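Local coordinates for protein deoxyhypusine synthase, putative (Entamoeba histolytica, PDB 7L9R) that probably acts as a deoxyhypusine synthase, an NAD-dependent transferase that carries the aminobutyl group of spermidine onto a lysine of the translation factor eIF5A, at residues Leu102-Asp116 against Phe334-Arg347. Residues are numbered along the deposited sequence; the frame is centred on the assembly and turned at random. Where two conformers were deposited one is given.
Sequences LRDTFRYLVEHKCVD and FPLIVSKTFAVTKR
F334 is a knob in a hole made by L102, T105, F106 and L109. It joins two neighbouring helices that pack beside the parallel sheet of a Rossmann-like fold, as in deoxyhypusine synthases. Segments 102-111 and 334-339 run roughly parallel, their axes 26° apart. F334 CG is turned opposite its backbone N (chi1 -169°), which swings the ring across to helix 102-111. L102 CD2 and L109 CD1 meet its edge. Its CE2 lies near the plane of the F106 ring, 3.9 Å from F106 CE1; F106 in turn stacks on F93 of strand 87-93. P335 offers CG and CD to the same L102 CD2, each at 3.9 Å. The V338 and T105 side chains lie alongside, pointing opposite ways, and touch through their CG2 methyls. F31 of a second subunit packs on V338.

Past the helix, F342 packs against the C-terminal end of helix 102-111. L109 CD2 approaches F342 CG to 3.5 Å, so the two branches of L109 serve two phenylalanines. C114 CB sits equally close to F342 CD1, and the C114 sulfur lies obliquely to the ring, a sulfur-aromatic contact. A Schellman motif with K113 at positive phi ends helix 102-111 here and places C114 against the ring. A343 CA is 3.7 Å from Y108 OH.

R347, extended from CG to NE, reaches D116 end-on with NH1 and NH2. R347 NH2 also bonds C87 O and D116 OD2 also takes I89 N, so both partners of the salt bridge are held against strand 87-93. The guanidinium and carboxylate planes are 46° apart. NH2 of R347 meets the syn lone pair of D116 OD2 at 2.6 Å, whereas NH1 comes to OD1 from above the carboxylate plane and also donates to K113 O at 3.0 Å.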
# COMPACT_ATOMS: atom_id res chain seq x y z
N LEU B 102 -0.90 -12.19 -20.44
CA LEU B 102 0.42 -12.75 -20.16
C LEU B 102 0.46 -14.25 -20.33
O LEU B 102 1.54 -14.81 -20.57
CB LEU B 102 0.86 -12.41 -18.74
CG LEU B 102 1.42 -11.02 -18.47
CD1 LEU B 102 1.79 -10.92 -16.99
CD2 LEU B 102 2.61 -10.76 -19.35
N ARG B 103 -0.69 -14.92 -20.20
CA ARG B 103 -0.78 -16.36 -20.43
C ARG B 103 -0.14 -16.75 -21.75
O ARG B 103 0.57 -17.76 -21.84
CB ARG B 103 -2.24 -16.79 -20.39
CG ARG B 103 -2.47 -18.26 -20.60
CD ARG B 103 -2.94 -18.54 -21.99
NE ARG B 103 -3.47 -19.88 -22.12
CZ ARG B 103 -4.22 -20.29 -23.14
NH1 ARG B 103 -4.52 -19.47 -24.14
NH2 ARG B 103 -4.68 -21.53 -23.15
N ASP B 104 -0.37 -15.96 -22.80
CA ASP B 104 0.16 -16.30 -24.11
C ASP B 104 1.63 -15.93 -24.24
O ASP B 104 2.37 -16.62 -24.96
CB ASP B 104 -0.72 -15.65 -25.16
CG ASP B 104 -2.19 -15.96 -24.93
OD1 ASP B 104 -2.56 -17.16 -25.01
OD2 ASP B 104 -2.97 -15.03 -24.63
N THR B 105 2.08 -14.91 -23.51
CA THR B 105 3.51 -14.68 -23.37
C THR B 105 4.18 -15.88 -22.70
O THR B 105 5.22 -16.36 -23.17
CB THR B 105 3.75 -13.40 -22.57
OG1 THR B 105 3.09 -12.31 -23.21
CG2 THR B 105 5.24 -13.09 -22.47
N PHE B 106 3.58 -16.40 -21.61
CA PHE B 106 4.15 -17.56 -20.92
C PHE B 106 4.18 -18.78 -21.83
O PHE B 106 5.15 -19.54 -21.83
CB PHE B 106 3.36 -17.87 -19.64
CG PHE B 106 3.33 -16.74 -18.63
CD1 PHE B 106 4.35 -15.80 -18.57
CD2 PHE B 106 2.26 -16.62 -17.74
CE1 PHE B 106 4.31 -14.75 -17.64
CE2 PHE B 106 2.21 -15.57 -16.81
CZ PHE B 106 3.24 -14.64 -16.76
N ARG B 107 3.11 -18.99 -22.61
CA ARG B 107 3.11 -20.09 -23.56
C ARG B 107 4.30 -19.99 -24.51
O ARG B 107 5.00 -20.97 -24.75
CB ARG B 107 1.78 -20.10 -24.34
CG ARG B 107 1.61 -21.27 -25.32
CD ARG B 107 2.16 -20.94 -26.71
NE ARG B 107 1.71 -19.64 -27.19
CZ ARG B 107 2.28 -18.97 -28.19
NH1 ARG B 107 3.33 -19.45 -28.84
NH2 ARG B 107 1.78 -17.79 -28.54
N TYR B 108 4.53 -18.80 -25.06
CA TYR B 108 5.66 -18.58 -25.95
C TYR B 108 6.98 -18.92 -25.26
O TYR B 108 7.83 -19.61 -25.84
CB TYR B 108 5.65 -17.12 -26.44
CG TYR B 108 6.91 -16.68 -27.16
CD1 TYR B 108 7.07 -16.89 -28.53
CD2 TYR B 108 7.93 -16.03 -26.46
CE1 TYR B 108 8.23 -16.48 -29.18
CE2 TYR B 108 9.08 -15.62 -27.10
CZ TYR B 108 9.22 -15.84 -28.46
OH TYR B 108 10.37 -15.42 -29.08
N LEU B 109 7.18 -18.44 -24.03
CA LEU B 109 8.43 -18.72 -23.33
C LEU B 109 8.66 -20.21 -23.14
O LEU B 109 9.79 -20.70 -23.29
CB LEU B 109 8.46 -18.00 -21.98
CG LEU B 109 8.42 -16.48 -22.06
CD1 LEU B 109 8.43 -15.87 -20.67
CD2 LEU B 109 9.60 -16.00 -22.87
N VAL B 110 7.61 -20.96 -22.80
CA VAL B 110 7.78 -22.39 -22.60
C VAL B 110 7.86 -23.12 -23.94
O VAL B 110 8.62 -24.09 -24.08
CB VAL B 110 6.67 -22.97 -21.69
CG1 VAL B 110 6.60 -22.20 -20.38
CG2 VAL B 110 5.31 -22.97 -22.38
N GLU B 111 7.10 -22.67 -24.94
CA GLU B 111 7.17 -23.28 -26.27
C GLU B 111 8.59 -23.26 -26.80
O GLU B 111 9.04 -24.23 -27.43
CB GLU B 111 6.23 -22.55 -27.23
CG GLU B 111 6.41 -22.87 -28.72
CD GLU B 111 5.51 -22.02 -29.62
OE1 GLU B 111 4.63 -21.31 -29.09
OE2 GLU B 111 5.68 -22.04 -30.86
N HIS B 112 9.35 -22.21 -26.50
CA HIS B 112 10.69 -22.04 -27.05
C HIS B 112 11.78 -22.36 -26.04
O HIS B 112 12.94 -22.00 -26.27
CB HIS B 112 10.85 -20.63 -27.60
CG HIS B 112 9.99 -20.38 -28.81
ND1 HIS B 112 10.32 -20.85 -30.06
CD2 HIS B 112 8.81 -19.74 -28.95
CE1 HIS B 112 9.39 -20.50 -30.92
NE2 HIS B 112 8.45 -19.82 -30.27
N LYS B 113 11.44 -23.05 -24.95
CA LYS B 113 12.41 -23.52 -23.96
C LYS B 113 13.25 -22.38 -23.39
O LYS B 113 14.42 -22.55 -23.06
CB LYS B 113 13.31 -24.60 -24.56
CG LYS B 113 12.55 -25.79 -25.10
CD LYS B 113 13.50 -26.89 -25.56
CE LYS B 113 12.73 -28.08 -26.12
NZ LYS B 113 13.62 -29.21 -26.52
N CYS B 114 12.61 -21.21 -23.24
CA CYS B 114 13.28 -20.05 -22.66
C CYS B 114 13.46 -20.17 -21.16
O CYS B 114 14.30 -19.47 -20.59
CB CYS B 114 12.48 -18.79 -22.97
SG CYS B 114 12.44 -18.39 -24.72
N VAL B 115 12.66 -21.01 -20.49
CA VAL B 115 12.77 -21.23 -19.06
C VAL B 115 12.77 -22.73 -18.79
O VAL B 115 12.37 -23.54 -19.63
CB VAL B 115 11.63 -20.53 -18.28
CG1 VAL B 115 11.58 -19.05 -18.62
CG2 VAL B 115 10.29 -21.20 -18.56
N ASP B 116 13.25 -23.09 -17.60
CA ASP B 116 13.42 -24.49 -17.23
C ASP B 116 12.39 -24.97 -16.22
O ASP B 116 12.04 -26.15 -16.23
CB ASP B 116 14.82 -24.70 -16.65
CG ASP B 116 15.90 -24.29 -17.63
OD1 ASP B 116 15.86 -24.75 -18.80
OD2 ASP B 116 16.79 -23.50 -17.25
N PHE B 334 6.08 -6.48 -18.56
CA PHE B 334 6.77 -7.73 -18.90
C PHE B 334 6.78 -8.02 -20.39
O PHE B 334 7.83 -8.46 -20.89
CB PHE B 334 6.19 -8.91 -18.11
CG PHE B 334 7.02 -10.16 -18.22
CD1 PHE B 334 8.35 -10.17 -17.79
CD2 PHE B 334 6.50 -11.32 -18.77
CE1 PHE B 334 9.13 -11.31 -17.90
CE2 PHE B 334 7.27 -12.47 -18.88
CZ PHE B 334 8.59 -12.46 -18.45
N PRO B 335 5.69 -7.83 -21.16
CA PRO B 335 5.81 -8.03 -22.61
C PRO B 335 6.85 -7.11 -23.23
O PRO B 335 7.58 -7.53 -24.14
CB PRO B 335 4.40 -7.73 -23.13
CG PRO B 335 3.50 -8.00 -21.97
CD PRO B 335 4.30 -7.52 -20.77
N LEU B 336 6.97 -5.89 -22.72
CA LEU B 336 8.01 -4.99 -23.19
C LEU B 336 9.39 -5.55 -22.87
O LEU B 336 10.31 -5.49 -23.70
CB LEU B 336 7.84 -3.61 -22.55
CG LEU B 336 6.45 -2.95 -22.70
CD1 LEU B 336 6.47 -1.50 -22.18
CD2 LEU B 336 5.90 -3.03 -24.13
N ILE B 337 9.56 -6.12 -21.67
CA ILE B 337 10.84 -6.70 -21.29
C ILE B 337 11.14 -7.92 -22.15
O ILE B 337 12.28 -8.12 -22.58
CB ILE B 337 10.85 -7.03 -19.78
CG1 ILE B 337 10.91 -5.75 -18.95
CG2 ILE B 337 12.00 -7.96 -19.42
CD1 ILE B 337 10.70 -5.96 -17.46
N VAL B 338 10.13 -8.75 -22.41
CA VAL B 338 10.32 -9.93 -23.26
C VAL B 338 10.82 -9.52 -24.64
O VAL B 338 11.73 -10.15 -25.20
CB VAL B 338 9.01 -10.73 -23.34
CG1 VAL B 338 9.04 -11.73 -24.49
CG2 VAL B 338 8.73 -11.44 -22.01
N SER B 339 10.27 -8.44 -25.19
CA SER B 339 10.67 -8.01 -26.53
C SER B 339 12.13 -7.59 -26.60
O SER B 339 12.72 -7.63 -27.69
CB SER B 339 9.78 -6.86 -27.00
OG SER B 339 10.15 -5.65 -26.36
N LYS B 340 12.73 -7.20 -25.47
CA LYS B 340 14.13 -6.80 -25.42
C LYS B 340 15.03 -7.90 -24.87
O LYS B 340 16.24 -7.68 -24.74
CB LYS B 340 14.29 -5.53 -24.57
CG LYS B 340 13.41 -4.36 -25.01
CD LYS B 340 13.92 -3.72 -26.29
CE LYS B 340 13.03 -2.55 -26.69
NZ LYS B 340 13.56 -1.85 -27.91
N THR B 341 14.48 -9.07 -24.54
CA THR B 341 15.27 -10.16 -23.98
C THR B 341 14.95 -11.49 -24.65
O THR B 341 15.63 -11.88 -25.60
CB THR B 341 15.04 -10.28 -22.47
OG1 THR B 341 13.64 -10.42 -22.21
CG2 THR B 341 15.57 -9.04 -21.74
N PHE B 342 13.94 -12.20 -24.16
CA PHE B 342 13.67 -13.55 -24.64
C PHE B 342 13.39 -13.60 -26.14
O PHE B 342 13.69 -14.61 -26.79
CB PHE B 342 12.48 -14.16 -23.91
CG PHE B 342 12.76 -14.52 -22.48
CD1 PHE B 342 13.56 -15.61 -22.18
CD2 PHE B 342 12.19 -13.80 -21.44
CE1 PHE B 342 13.81 -15.97 -20.86
CE2 PHE B 342 12.43 -14.15 -20.12
CZ PHE B 342 13.25 -15.23 -19.83
N ALA B 343 12.83 -12.53 -26.71
CA ALA B 343 12.43 -12.55 -28.11
C ALA B 343 13.57 -12.22 -29.07
O ALA B 343 13.42 -12.45 -30.27
CB ALA B 343 11.26 -11.59 -28.33
N VAL B 344 14.69 -11.70 -28.57
CA VAL B 344 15.82 -11.36 -29.43
C VAL B 344 17.12 -12.03 -29.02
O VAL B 344 18.02 -12.17 -29.86
CB VAL B 344 16.03 -9.83 -29.51
CG1 VAL B 344 14.98 -9.18 -30.39
CG2 VAL B 344 15.99 -9.22 -28.10
N THR B 345 17.29 -12.45 -27.77
CA THR B 345 18.57 -12.96 -27.30
C THR B 345 18.56 -14.48 -27.40
O THR B 345 17.68 -15.14 -26.85
CB THR B 345 18.82 -12.53 -25.85
OG1 THR B 345 18.86 -11.10 -25.77
CG2 THR B 345 20.15 -13.09 -25.37
N LYS B 346 19.54 -15.03 -28.11
CA LYS B 346 19.67 -16.48 -28.20
C LYS B 346 20.13 -17.04 -26.85
O LYS B 346 21.07 -16.52 -26.25
CB LYS B 346 20.66 -16.86 -29.30
N ARG B 347 19.47 -18.09 -26.38
CA ARG B 347 19.83 -18.70 -25.11
C ARG B 347 20.98 -19.68 -25.30
O ARG B 347 20.94 -20.53 -26.20
CB ARG B 347 18.63 -19.42 -24.48
CG ARG B 347 18.95 -20.01 -23.12
CD ARG B 347 17.76 -20.68 -22.44
NE ARG B 347 18.18 -21.18 -21.14
CZ ARG B 347 17.52 -22.06 -20.40
NH1 ARG B 347 16.35 -22.55 -20.79
NH2 ARG B 347 18.05 -22.49 -19.26